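Local coordinates for protein aminotransferase (PDB 4ZM4) that belongs to the class-III aminotransferase family, binds pyridoxal-5'-phosphate and forms a two-chain assembly, at residues B[278-283]-B[322-327]; B[283-288]-B[314-319]. The protein carries 1 engineered substitution. All blocks are in the same frame, centred on the assembly; numbering follows the deposited sequence.

Contact 1 (B[278-283]-B[322-327]). Engineered in segment 278-283: Arg279 (natural residue Lys). With P3B ((3E,4R,5R)-4,5-dihydroxy-3-{[(Z)-{3-hydroxy-2-methyl-5-[(phosphonooxy)methyl]pyridin-4(1H)-ylidene}methyl]imino}cyclohex-1-ene-1-carboxylic acid), chain H.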
ATOM      1  N   SER B 278       8.417  -6.979  -4.709  1.00 17.95           N
ATOM      2  CA  SER B 278       7.393  -6.098  -5.295  1.00 20.07           C
ATOM      3  C   SER B 278       7.774  -5.818  -6.766  1.00 23.14           C
ATOM      4  O   SER B 278       8.478  -6.599  -7.376  1.00 28.68           O
ATOM      5  CB  SER B 278       7.265  -4.805  -4.498  1.00 18.94           C
ATOM      6  OG  SER B 278       6.190  -4.002  -4.929  1.00 18.13           O
ATOM      7  N   ARG B 279       7.299  -4.733  -7.344  1.00 25.82           N
ATOM      8  CA  ARG B 279       7.830  -4.185  -8.615  1.00 25.84           C
ATOM      9  C   ARG B 279       7.672  -5.108  -9.804  1.00 23.82           C
ATOM     10  O   ARG B 279       6.606  -5.135 -10.394  1.00 25.69           O
ATOM     11  CB  ARG B 279       9.284  -3.747  -8.478  1.00 27.80           C
ATOM     12  CG  ARG B 279       9.508  -2.751  -7.383  1.00 30.94           C
ATOM     13  CD  ARG B 279       9.088  -1.344  -7.729  1.00 31.96           C
ATOM     14  NE  ARG B 279       8.868  -0.656  -6.467  1.00 36.09           N
ATOM     15  CZ  ARG B 279       9.667   0.244  -5.897  1.00 37.86           C
ATOM     16  NH1 ARG B 279      10.807   0.669  -6.454  1.00 35.19           N
ATOM     17  NH2 ARG B 279       9.283   0.738  -4.727  1.00 40.20           N
ATOM     18  N   VAL B 280       8.724  -5.839 -10.176  1.00 21.71           N
ATOM     19  CA  VAL B 280       8.676  -6.699 -11.354  1.00 21.01           C
ATOM     20  C   VAL B 280       7.600  -7.763 -11.118  1.00 21.44           C
ATOM     21  O   VAL B 280       6.895  -8.176 -12.051  1.00 20.59           O
ATOM     22  CB  VAL B 280      10.042  -7.365 -11.664  1.00 19.75           C
ATOM     23  CG1 VAL B 280       9.904  -8.395 -12.772  1.00 18.83           C
ATOM     24  CG2 VAL B 280      11.063  -6.317 -12.053  1.00 19.30           C
ATOM     25  N   MET B 281       7.458  -8.183  -9.865  1.00 20.81           N
ATOM     26  CA  MET B 281       6.523  -9.259  -9.503  1.00 21.84           C
ATOM     27  C   MET B 281       5.125  -9.012 -10.029  1.00 19.79           C
ATOM     28  O   MET B 281       4.523  -9.903 -10.555  1.00 21.51           O
ATOM     29  CB  MET B 281       6.478  -9.429  -7.971  1.00 23.88           C
ATOM     30  CG  MET B 281       5.790 -10.706  -7.502  1.00 24.93           C
ATOM     31  SD  MET B 281       5.898 -10.834  -5.714  1.00 29.34           S
ATOM     32  CE  MET B 281       4.642  -9.626  -5.230  1.00 31.41           C
ATOM     33  N   GLY B 282       4.616  -7.796  -9.865  1.00 19.27           N
ATOM     34  CA  GLY B 282       3.285  -7.448 -10.293  1.00 18.26           C
ATOM     35  C   GLY B 282       3.196  -6.619 -11.560  1.00 19.13           C
ATOM     36  O   GLY B 282       2.116  -6.157 -11.901  1.00 20.52           O
ATOM     37  N   GLY B 283       4.316  -6.410 -12.254  1.00 19.58           N
ATOM     38  CA  GLY B 283       4.352  -5.667 -13.518  1.00 18.50           C
ATOM     39  C   GLY B 283       3.779  -4.265 -13.497  1.00 18.38           C
ATOM     40  O   GLY B 283       3.242  -3.775 -14.505  1.00 17.96           O
ATOM     41  N   VAL B 322       0.604 -13.804 -11.162  1.00 20.47           N
ATOM     42  CA  VAL B 322       0.545 -15.054 -11.937  1.00 19.57           C
ATOM     43  C   VAL B 322       0.901 -14.854 -13.408  1.00 19.51           C
ATOM     44  O   VAL B 322       1.688 -15.602 -13.982  1.00 17.46           O
ATOM     45  CB  VAL B 322      -0.847 -15.707 -11.801  1.00 20.23           C
ATOM     46  CG1 VAL B 322      -1.065 -16.791 -12.877  1.00 19.48           C
ATOM     47  CG2 VAL B 322      -1.021 -16.279 -10.393  1.00 18.59           C
ATOM     48  N   ALA B 323       0.328 -13.831 -14.015  1.00 20.34           N
ATOM     49  CA  ALA B 323       0.635 -13.528 -15.421  1.00 21.25           C
ATOM     50  C   ALA B 323       2.103 -13.102 -15.606  1.00 22.13           C
ATOM     51  O   ALA B 323       2.758 -13.529 -16.554  1.00 21.84           O
ATOM     52  CB  ALA B 323      -0.299 -12.444 -15.954  1.00 21.78           C
ATOM     53  N   MET B 324       2.622 -12.295 -14.679  1.00 21.68           N
ATOM     54  CA  MET B 324       3.954 -11.723 -14.851  1.00 21.85           C
ATOM     55  C   MET B 324       4.991 -12.767 -14.581  1.00 20.68           C
ATOM     56  O   MET B 324       5.916 -12.950 -15.375  1.00 23.43           O
ATOM     57  CB  MET B 324       4.148 -10.530 -13.926  1.00 22.12           C
ATOM     58  CG  MET B 324       5.453  -9.786 -14.116  1.00 23.52           C
ATOM     59  SD  MET B 324       5.685  -9.058 -15.756  1.00 24.00           S
ATOM     60  CE  MET B 324       7.068  -7.949 -15.421  1.00 23.26           C
ATOM     61  N   LEU B 325       4.850 -13.480 -13.469  1.00 18.92           N
ATOM     62  CA  LEU B 325       5.838 -14.507 -13.140  1.00 18.00           C
ATOM     63  C   LEU B 325       5.693 -15.722 -14.082  1.00 18.73           C
ATOM     64  O   LEU B 325       6.690 -16.363 -14.403  1.00 19.32           O
ATOM     65  CB  LEU B 325       5.747 -14.914 -11.678  1.00 17.00           C
ATOM     66  CG  LEU B 325       6.068 -13.859 -10.615  1.00 15.62           C
ATOM     67  CD1 LEU B 325       6.145 -14.459  -9.221  1.00 14.61           C
ATOM     68  CD2 LEU B 325       7.364 -13.139 -10.935  1.00 15.24           C
ATOM     69  N   GLY B 326       4.469 -16.011 -14.533  1.00 18.18           N
ATOM     70  CA  GLY B 326       4.238 -17.011 -15.570  1.00 18.39           C
ATOM     71  C   GLY B 326       4.949 -16.686 -16.854  1.00 19.34           C
ATOM     72  O   GLY B 326       5.675 -17.526 -17.405  1.00 20.60           O
ATOM     73  N   LYS B 327       4.818 -15.442 -17.294  1.00 19.56           N
ATOM     74  CA  LYS B 327       5.568 -14.964 -18.467  1.00 20.85           C
ATOM     75  C   LYS B 327       7.091 -15.083 -18.322  1.00 22.16           C
ATOM     76  O   LYS B 327       7.761 -15.596 -19.232  1.00 23.90           O
ATOM     77  CB  LYS B 327       5.228 -13.513 -18.780  1.00 20.37           C
ATOM     78  CG  LYS B 327       6.015 -12.924 -19.923  1.00 21.39           C
ATOM     79  CD  LYS B 327       5.374 -11.655 -20.444  1.00 22.96           C
ATOM     80  CE  LYS B 327       6.230 -11.018 -21.513  1.00 23.21           C
ATOM     81  NZ  LYS B 327       5.611  -9.734 -21.946  1.00 23.99           N
TER
HETATM   82  OAH P3B H 501       6.541   1.699  -0.614  1.00 14.68           O
HETATM   83  PBA P3B H 501       7.009   1.235  -2.056  1.00 15.23           P
HETATM   84  OAI P3B H 501       7.270   2.524  -2.774  1.00 14.22           O
HETATM   85  OAC P3B H 501       5.970   0.415  -2.803  1.00 16.44           O
HETATM   86  OAQ P3B H 501       8.433   0.432  -1.702  1.00 14.93           O
HETATM   87  CAM P3B H 501       9.380   0.910  -0.693  1.00 14.96           C
HETATM   88  CAV P3B H 501      10.616   0.430  -1.052  1.00 15.18           C
HETATM   89  CAL P3B H 501      11.098  -0.664  -0.348  1.00 13.73           C
HETATM   90  NAP P3B H 501      12.324  -1.198  -0.722  1.00 13.84           N
HETATM   91  CAU P3B H 501      13.042  -0.672  -1.772  1.00 13.30           C
HETATM   92  CAA P3B H 501      14.265  -1.183  -2.116  1.00 13.01           C
HETATM   93  CAW P3B H 501      12.597   0.394  -2.418  1.00 13.23           C
HETATM   94  OAE P3B H 501      13.351   0.863  -3.437  1.00 13.91           O
HETATM   95  CAX P3B H 501      11.363   0.980  -2.130  1.00 16.63           C
HETATM   96  CAJ P3B H 501      10.914   2.142  -2.850  1.00 20.22           C
HETATM   97  NAO P3B H 501      11.736   2.811  -3.728  1.00 24.96           N
HETATM   98  CAT P3B H 501      11.365   3.985  -4.331  1.00 33.34           C
HETATM   99  CAK P3B H 501      10.209   4.753  -4.018  1.00 33.36           C
HETATM  100  CAS P3B H 501       9.904   5.982  -4.594  1.00 31.90           C
HETATM  101  CAR P3B H 501       8.717   6.677  -4.295  1.00 30.86           C
HETATM  102  OAD P3B H 501       8.392   7.720  -4.884  1.00 31.04           O
HETATM  103  OAB P3B H 501       7.983   6.348  -3.395  1.00 28.77           O
HETATM  104  CAN P3B H 501      10.571   6.432  -5.665  1.00 34.43           C
HETATM  105  CAY P3B H 501      11.767   5.627  -6.199  1.00 35.22           C
HETATM  106  OAF P3B H 501      12.716   6.661  -6.523  1.00 40.25           O
HETATM  107  CAZ P3B H 501      12.351   4.517  -5.234  1.00 35.14           C
HETATM  108  OAG P3B H 501      13.175   3.464  -5.857  1.00 31.64           O

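Contact 2 (B[283-288]-B[314-319])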
ATOM      1  N   GLY B 283       4.316  -6.410 -12.254  1.00 19.58           N
ATOM      2  CA  GLY B 283       4.352  -5.667 -13.518  1.00 18.50           C
ATOM      3  C   GLY B 283       3.779  -4.265 -13.497  1.00 18.38           C
ATOM      4  O   GLY B 283       3.242  -3.775 -14.505  1.00 17.96           O
ATOM      5  N   GLY B 284       3.895  -3.609 -12.357  1.00 18.45           N
ATOM      6  CA  GLY B 284       3.304  -2.275 -12.174  1.00 18.42           C
ATOM      7  C   GLY B 284       1.999  -2.212 -11.414  1.00 17.86           C
ATOM      8  O   GLY B 284       1.568  -1.123 -11.066  1.00 20.19           O
ATOM      9  N   PHE B 285       1.342  -3.348 -11.176  1.00 17.11           N
ATOM     10  CA  PHE B 285       0.152  -3.346 -10.340  1.00 18.30           C
ATOM     11  C   PHE B 285       0.600  -3.146  -8.888  1.00 19.16           C
ATOM     12  O   PHE B 285       1.619  -3.734  -8.474  1.00 23.19           O
ATOM     13  CB  PHE B 285      -0.635  -4.665 -10.476  1.00 17.63           C
ATOM     14  CG  PHE B 285      -2.027  -4.617  -9.899  1.00 17.61           C
ATOM     15  CD1 PHE B 285      -2.244  -4.800  -8.525  1.00 18.93           C
ATOM     16  CD2 PHE B 285      -3.120  -4.384 -10.705  1.00 19.27           C
ATOM     17  CE1 PHE B 285      -3.523  -4.761  -7.991  1.00 18.90           C
ATOM     18  CE2 PHE B 285      -4.417  -4.341 -10.184  1.00 19.66           C
ATOM     19  CZ  PHE B 285      -4.611  -4.537  -8.819  1.00 19.79           C
ATOM     20  N   PRO B 286      -0.157  -2.380  -8.095  1.00 17.33           N
ATOM     21  CA  PRO B 286       0.321  -2.238  -6.712  1.00 18.57           C
ATOM     22  C   PRO B 286       0.211  -3.527  -5.889  1.00 18.86           C
ATOM     23  O   PRO B 286      -0.896  -3.938  -5.500  1.00 21.62           O
ATOM     24  CB  PRO B 286      -0.549  -1.123  -6.145  1.00 17.56           C
ATOM     25  CG  PRO B 286      -1.390  -0.657  -7.272  1.00 18.32           C
ATOM     26  CD  PRO B 286      -1.431  -1.718  -8.301  1.00 17.22           C
ATOM     27  N   VAL B 287       1.350  -4.189  -5.703  1.00 18.97           N
ATOM     28  CA  VAL B 287       1.429  -5.471  -5.009  1.00 17.90           C
ATOM     29  C   VAL B 287       2.847  -5.718  -4.541  1.00 16.87           C
ATOM     30  O   VAL B 287       3.793  -5.274  -5.153  1.00 16.14           O
ATOM     31  CB  VAL B 287       0.953  -6.646  -5.896  1.00 19.07           C
ATOM     32  CG1 VAL B 287       1.843  -6.821  -7.111  1.00 21.17           C
ATOM     33  CG2 VAL B 287       0.883  -7.953  -5.107  1.00 19.16           C
ATOM     34  N   ALA B 288       2.962  -6.377  -3.393  1.00 17.43           N
ATOM     35  CA  ALA B 288       4.232  -6.718  -2.790  1.00 18.24           C
ATOM     36  C   ALA B 288       4.031  -7.993  -1.974  1.00 18.73           C
ATOM     37  O   ALA B 288       2.907  -8.455  -1.805  1.00 19.32           O
ATOM     38  CB  ALA B 288       4.703  -5.607  -1.869  1.00 19.20           C
ATOM     39  N   ASN B 314      -5.355  -9.195  -3.078  1.00 19.04           N
ATOM     40  CA  ASN B 314      -6.609  -9.179  -3.811  1.00 17.84           C
ATOM     41  C   ASN B 314      -6.438  -9.907  -5.133  1.00 16.99           C
ATOM     42  O   ASN B 314      -5.321 -10.132  -5.603  1.00 15.33           O
ATOM     43  CB  ASN B 314      -7.126  -7.724  -4.017  1.00 17.34           C
ATOM     44  CG  ASN B 314      -6.211  -6.886  -4.888  1.00 18.64           C
ATOM     45  OD1 ASN B 314      -6.295  -6.918  -6.136  1.00 19.08           O
ATOM     46  ND2 ASN B 314      -5.349  -6.096  -4.254  1.00 18.79           N
ATOM     47  N   HIS B 315      -7.553 -10.245  -5.769  1.00 17.67           N
ATOM     48  CA  HIS B 315      -7.523 -11.172  -6.902  1.00 18.01           C
ATOM     49  C   HIS B 315      -6.893 -10.559  -8.149  1.00 17.81           C
ATOM     50  O   HIS B 315      -6.149 -11.245  -8.854  1.00 17.88           O
ATOM     51  CB  HIS B 315      -8.920 -11.707  -7.220  1.00 19.02           C
ATOM     52  CG  HIS B 315      -9.719 -12.080  -6.013  1.00 18.31           C
ATOM     53  ND1 HIS B 315      -9.164 -12.697  -4.925  1.00 18.93           N
ATOM     54  CD2 HIS B 315     -11.025 -11.873  -5.706  1.00 19.25           C
ATOM     55  CE1 HIS B 315     -10.090 -12.860  -3.989  1.00 19.46           C
ATOM     56  NE2 HIS B 315     -11.228 -12.365  -4.435  1.00 19.08           N
ATOM     57  N   ALA B 316      -7.158  -9.282  -8.404  1.00 17.81           N
ATOM     58  CA  ALA B 316      -6.462  -8.572  -9.484  1.00 18.33           C
ATOM     59  C   ALA B 316      -4.954  -8.555  -9.282  1.00 18.91           C
ATOM     60  O   ALA B 316      -4.206  -8.935 -10.189  1.00 21.07           O
ATOM     61  CB  ALA B 316      -6.966  -7.150  -9.627  1.00 18.63           C
ATOM     62  N   ALA B 317      -4.502  -8.171  -8.093  1.00 18.51           N
ATOM     63  CA  ALA B 317      -3.066  -8.161  -7.791  1.00 19.53           C
ATOM     64  C   ALA B 317      -2.414  -9.533  -7.992  1.00 19.04           C
ATOM     65  O   ALA B 317      -1.350  -9.633  -8.613  1.00 20.22           O
ATOM     66  CB  ALA B 317      -2.808  -7.694  -6.355  1.00 20.44           C
ATOM     67  N   LEU B 318      -3.039 -10.582  -7.486  1.00 17.87           N
ATOM     68  CA  LEU B 318      -2.486 -11.933  -7.646  1.00 18.52           C
ATOM     69  C   LEU B 318      -2.620 -12.485  -9.082  1.00 19.13           C
ATOM     70  O   LEU B 318      -1.748 -13.220  -9.550  1.00 19.05           O
ATOM     71  CB  LEU B 318      -3.070 -12.894  -6.605  1.00 18.12           C
ATOM     72  CG  LEU B 318      -2.795 -12.451  -5.165  1.00 17.60           C
ATOM     73  CD1 LEU B 318      -3.057 -13.602  -4.193  1.00 18.22           C
ATOM     74  CD2 LEU B 318      -1.371 -11.927  -4.971  1.00 16.74           C
ATOM     75  N   ARG B 319      -3.635 -12.059  -9.819  1.00 20.09           N
ATOM     76  CA  ARG B 319      -3.660 -12.345 -11.258  1.00 20.87           C
ATOM     77  C   ARG B 319      -2.439 -11.722 -11.954  1.00 21.08           C
ATOM     78  O   ARG B 319      -1.808 -12.336 -12.830  1.00 21.44           O
ATOM     79  CB  ARG B 319      -4.976 -11.848 -11.878  1.00 22.58           C
ATOM     80  CG  ARG B 319      -5.238 -12.343 -13.295  1.00 24.49           C
ATOM     81  CD  ARG B 319      -5.493 -13.848 -13.358  1.00 24.72           C
ATOM     82  NE  ARG B 319      -5.645 -14.281 -14.736  1.00 25.36           N
ATOM     83  CZ  ARG B 319      -6.781 -14.261 -15.415  1.00 27.52           C
ATOM     84  NH1 ARG B 319      -7.914 -13.864 -14.859  1.00 29.78           N
ATOM     85  NH2 ARG B 319      -6.791 -14.643 -16.669  1.00 29.17           N
TER

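Contact 1 (B[278-283]-B[322-327])
Met324 lies against a backbone carbonyl oxygen as well as a side chain: its CG lies 3.0 Å from Val280 O, and its CE 3.4 Å from the same oxygen. CG is anti to the backbone N of Met324 (chi1 -175°), which sends the chain out from helix 315-329 to the loop, and the bend at chi2 (61°) wraps it round the carbonyl. Val280 O is not left to carbon alone, because within the loop it accepts the N-H of Gly283 (3.1 Å from Gly283 N). Met324 CB lies 3.4 Å from Met281 O, and its CE reaches CG1 of Val280 at 3.9 Å, the two side chains crossing nearly at right angles. Beside this, Met281 CG touches Leu325 CD1 at 4.1 Å. Helix 98-110 adds Ile107 against both Met281 and Leu325, while Phe257 packs on Val280 and Leu325. The engineered Arg279 (lysine in the natural sequence) is turned away from the helix toward P3B: its guanidinium presents an edge to the phosphorus of the ligand, which lies in its plane, though its closest approach to P3B is too tight to be relied on, and NH1 donates to Tyr67 O. No hydrogen bond joins the two segments, so the contact depends on apolar packing and on methionine carbons set against loop carbonyls.

Contact 2 (B[283-288]-B[314-319])
Phe285 fits closely against the first turn of helix 315-329. Its CE1 is 3.4 Å from Ala317 CB, and its CZ 3.6 Å from Ala316 CB, while Ala317 N and Ala316 C lie over one face of the ring. Pro286 CD lies on the opposite side, 3.1 Å above the ring plane and toward its rim, so the ring has the helix on one side and its own neighbour on the other. Phe285 CG stands anti to the backbone N (chi1 -167°), which carries the ring across to the two alanines. The rest is looser, though it is buried too: Val287 CG2 comes to 3.9 Å from Ala317 CB. Asn314 OD1, oblique to the ring and 4.0 Å from Phe285 CZ, accepts the N-H of Ala317 (2.9 Å from Ala317 N, 167° at the hydrogen), with the donor well above the carbonyl plane. The amide's ND2 donates to Tyr311 O. Beyond the ring lies the dimer interface, where Phe285 of the second subunit meets it with planes at about 45°. Asn314 is thus a classical helix N-cap, its helix packed on the loop between two antiparallel strands of the large sheet of a fold-type I pyridoxal-phosphate protein.

In the fold
Contact 2 is nested inside the chain loop that contact 1 closes: both set the connection between strands 274-277 and 288-292 against helix 315-329, share Gly283, and have centres about 8 Å apart. They also touch directly, with a probable hydrogen bond between Ser278 OG and Val287 O (2.7 Å) and with Gly282 CA packed 3.5 Å from Val287 CG1. Contact 1 reaches the P3B pocket through Arg279; in contact 2 the side chain of Pro286 is about 7 Å from P3B, and that of Asn314 about 9 Å from a pyridoxal-5'-phosphate. Tyr311 of the second subunit hydrogen-bonds to Ser278 OG, and Gly309 and Val310 of that subunit hydrogen-bond to P3B, so the pocket spans the dimer interface.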